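Side-chain contact in adhesin competence repressor (Streptococcus pyogenes serotype M3, PDB 5JLU), which represses transcription in response to zinc, binding DNA as a metal-sensing regulator of the MarR family: residues N13-N16 / T17-K21. Numbering follows the deposited sequence.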
ATOM      1  N   ASN A  13      -1.591  11.467   2.732  1.00 38.14           N
ATOM      2  CA  ASN A  13      -1.639  11.405   1.261  1.00 46.25           C
ATOM      3  C   ASN A  13      -0.551  10.562   0.690  1.00 47.09           C
ATOM      4  O   ASN A  13      -0.798   9.886  -0.269  1.00 41.22           O
ATOM      5  CB  ASN A  13      -1.678  12.768   0.585  1.00 49.71           C
ATOM      6  CG  ASN A  13      -2.931  13.559   0.963  1.00 57.77           C
ATOM      7  OD1 ASN A  13      -4.004  12.994   1.119  1.00 58.45           O
ATOM      8  ND2 ASN A  13      -2.797  14.863   1.103  1.00 61.08           N
ATOM      9  N   LEU A  14       0.610  10.531   1.321  1.00 47.73           N
ATOM     10  CA  LEU A  14       1.693   9.684   0.846  1.00 45.22           C
ATOM     11  C   LEU A  14       1.281   8.238   0.990  1.00 43.58           C
ATOM     12  O   LEU A  14       1.363   7.482   0.060  1.00 39.13           O
ATOM     13  CB  LEU A  14       2.982   9.987   1.579  1.00 47.23           C
ATOM     14  CG  LEU A  14       4.209   9.175   1.173  1.00 52.60           C
ATOM     15  CD1 LEU A  14       4.606   9.401  -0.279  1.00 54.10           C
ATOM     16  CD2 LEU A  14       5.332   9.584   2.095  1.00 54.26           C
ATOM     17  N   VAL A  15       0.778   7.857   2.152  1.00 39.59           N
ATOM     18  CA  VAL A  15       0.302   6.506   2.322  1.00 39.65           C
ATOM     19  C   VAL A  15      -0.805   6.102   1.282  1.00 42.11           C
ATOM     20  O   VAL A  15      -0.827   4.951   0.746  1.00 35.63           O
ATOM     21  CB  VAL A  15      -0.103   6.324   3.793  1.00 38.97           C
ATOM     22  CG1 VAL A  15      -0.763   4.986   4.076  1.00 44.86           C
ATOM     23  CG2 VAL A  15       1.110   6.466   4.686  1.00 46.07           C
ATOM     24  N   ASN A  16      -1.709   7.047   0.986  1.00 35.87           N
ATOM     25  CA  ASN A  16      -2.821   6.768   0.096  1.00 38.07           C
ATOM     26  C   ASN A  16      -2.350   6.575  -1.299  1.00 41.46           C
ATOM     27  O   ASN A  16      -2.905   5.675  -1.988  1.00 34.62           O
ATOM     28  CB  ASN A  16      -3.923   7.891   0.119  1.00 38.68           C
ATOM     29  CG  ASN A  16      -4.688   7.914   1.438  1.00 41.65           C
ATOM     30  OD1 ASN A  16      -4.666   6.934   2.224  1.00 37.91           O
ATOM     31  ND2 ASN A  16      -5.321   9.009   1.715  1.00 38.96           N
ATOM     32  N   THR A  17      -1.373   7.392  -1.721  1.00 38.01           N
ATOM     33  CA  THR A  17      -0.862   7.277  -3.080  1.00 44.94           C
ATOM     34  C   THR A  17      -0.099   5.969  -3.226  1.00 39.04           C
ATOM     35  O   THR A  17      -0.286   5.254  -4.241  1.00 41.02           O
ATOM     36  CB  THR A  17      -0.089   8.519  -3.659  1.00 44.34           C
ATOM     37  OG1 THR A  17       1.297   8.262  -3.723  1.00 57.54           O
ATOM     38  CG2 THR A  17      -0.368   9.740  -2.980  1.00 35.67           C
ATOM     39  N   ILE A  18       0.597   5.536  -2.193  1.00 38.42           N
ATOM     40  CA  ILE A  18       1.189   4.161  -2.247  1.00 38.20           C
ATOM     41  C   ILE A  18       0.111   3.116  -2.386  1.00 41.83           C
ATOM     42  O   ILE A  18       0.217   2.235  -3.212  1.00 42.87           O
ATOM     43  CB  ILE A  18       2.093   3.845  -1.054  1.00 43.58           C
ATOM     44  CG1 ILE A  18       3.397   4.663  -1.164  1.00 47.92           C
ATOM     45  CG2 ILE A  18       2.420   2.342  -0.935  1.00 42.34           C
ATOM     46  CD1 ILE A  18       4.053   4.844   0.174  1.00 48.04           C
ATOM     47  N   LEU A  19      -0.922   3.185  -1.571  1.00 42.47           N
ATOM     48  CA  LEU A  19      -1.991   2.182  -1.676  1.00 42.25           C
ATOM     49  C   LEU A  19      -2.691   2.248  -3.066  1.00 42.29           C
ATOM     50  O   LEU A  19      -2.863   1.200  -3.740  1.00 41.48           O
ATOM     51  CB  LEU A  19      -2.960   2.293  -0.501  1.00 42.38           C
ATOM     52  CG  LEU A  19      -2.375   2.049   0.922  1.00 45.15           C
ATOM     53  CD1 LEU A  19      -3.390   2.251   2.031  1.00 44.08           C
ATOM     54  CD2 LEU A  19      -1.845   0.621   1.009  1.00 50.25           C
ATOM     55  N   LEU A  20      -3.018   3.456  -3.531  1.00 38.88           N
ATOM     56  CA  LEU A  20      -3.740   3.606  -4.791  1.00 37.43           C
ATOM     57  C   LEU A  20      -2.977   3.202  -6.039  1.00 43.46           C
ATOM     58  O   LEU A  20      -3.577   2.709  -7.034  1.00 40.80           O
ATOM     59  CB  LEU A  20      -4.227   5.017  -5.001  1.00 35.91           C
ATOM     60  CG  LEU A  20      -5.183   5.492  -3.900  1.00 49.99           C
ATOM     61  CD1 LEU A  20      -5.413   6.998  -4.117  1.00 58.86           C
ATOM     62  CD2 LEU A  20      -6.464   4.727  -3.853  1.00 48.00           C
ATOM     63  N   LYS A  21      -1.685   3.508  -6.044  1.00 43.45           N
ATOM     64  CA  LYS A  21      -0.804   3.097  -7.132  1.00 43.36           C
ATOM     65  C   LYS A  21      -0.665   1.593  -7.210  1.00 45.52           C
ATOM     66  O   LYS A  21      -0.779   1.056  -8.270  1.00 45.95           O
ATOM     67  CB  LYS A  21       0.585   3.698  -6.939  1.00 47.07           C
ATOM     68  CG  LYS A  21       0.607   5.154  -7.272  1.00 54.18           C
ATOM     69  CD  LYS A  21       0.727   5.378  -8.803  1.00 68.61           C
ATOM     70  CE  LYS A  21       0.162   6.732  -9.236  1.00 70.26           C
ATOM     71  NZ  LYS A  21      -1.324   6.793  -9.139  1.00 73.16           N
TER
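Val15 and Leu19 meet along one side of an alpha-helix, CG1 of Val15 lying 4.3 Å from CD1 of Leu19. A neighbouring row pairs Leu14 with Ile18 at a similar distance, CG of Leu14 being 4.4 Å from CD1 of Ile18. With CG1 of Ile18 anti to its carbonyl carbon (chi1 -71°), the longer branch runs back toward the preceding turn, and CD1 comes within 3.8 Å of the carbonyl oxygen of Leu14. The backbone beneath is regular: Leu19 N donates to Val15 O (2.9 Å, N-H...O 164°), Ile18 N to Leu14 O, and Leu20 N to Asn16 O at 2.7 Å. CG of Leu20 is turned back to a tight 3.0 Å from Asn16 O, obliquely beyond the oxygen. Thr17 OG1 is buried without a partner in the model. All this belongs to helix 7-23, the N-terminal helix of the MarR-type winged-helix fold, whose dimers are built largely from terminal helices. Apolar Val15 and Ile18 suit the faces where Tyr122 and Leu148 of the second subunit pack. Polar Asn16 packs against His45 of that subunit, and the side chain of Asn16 lies about 4 Å from a bound zinc ion; the protein's zinc ligands are His45, His111 and His115. Farther along, Lys21 NZ hydrogen-bonds Asn65 O of the second subunit.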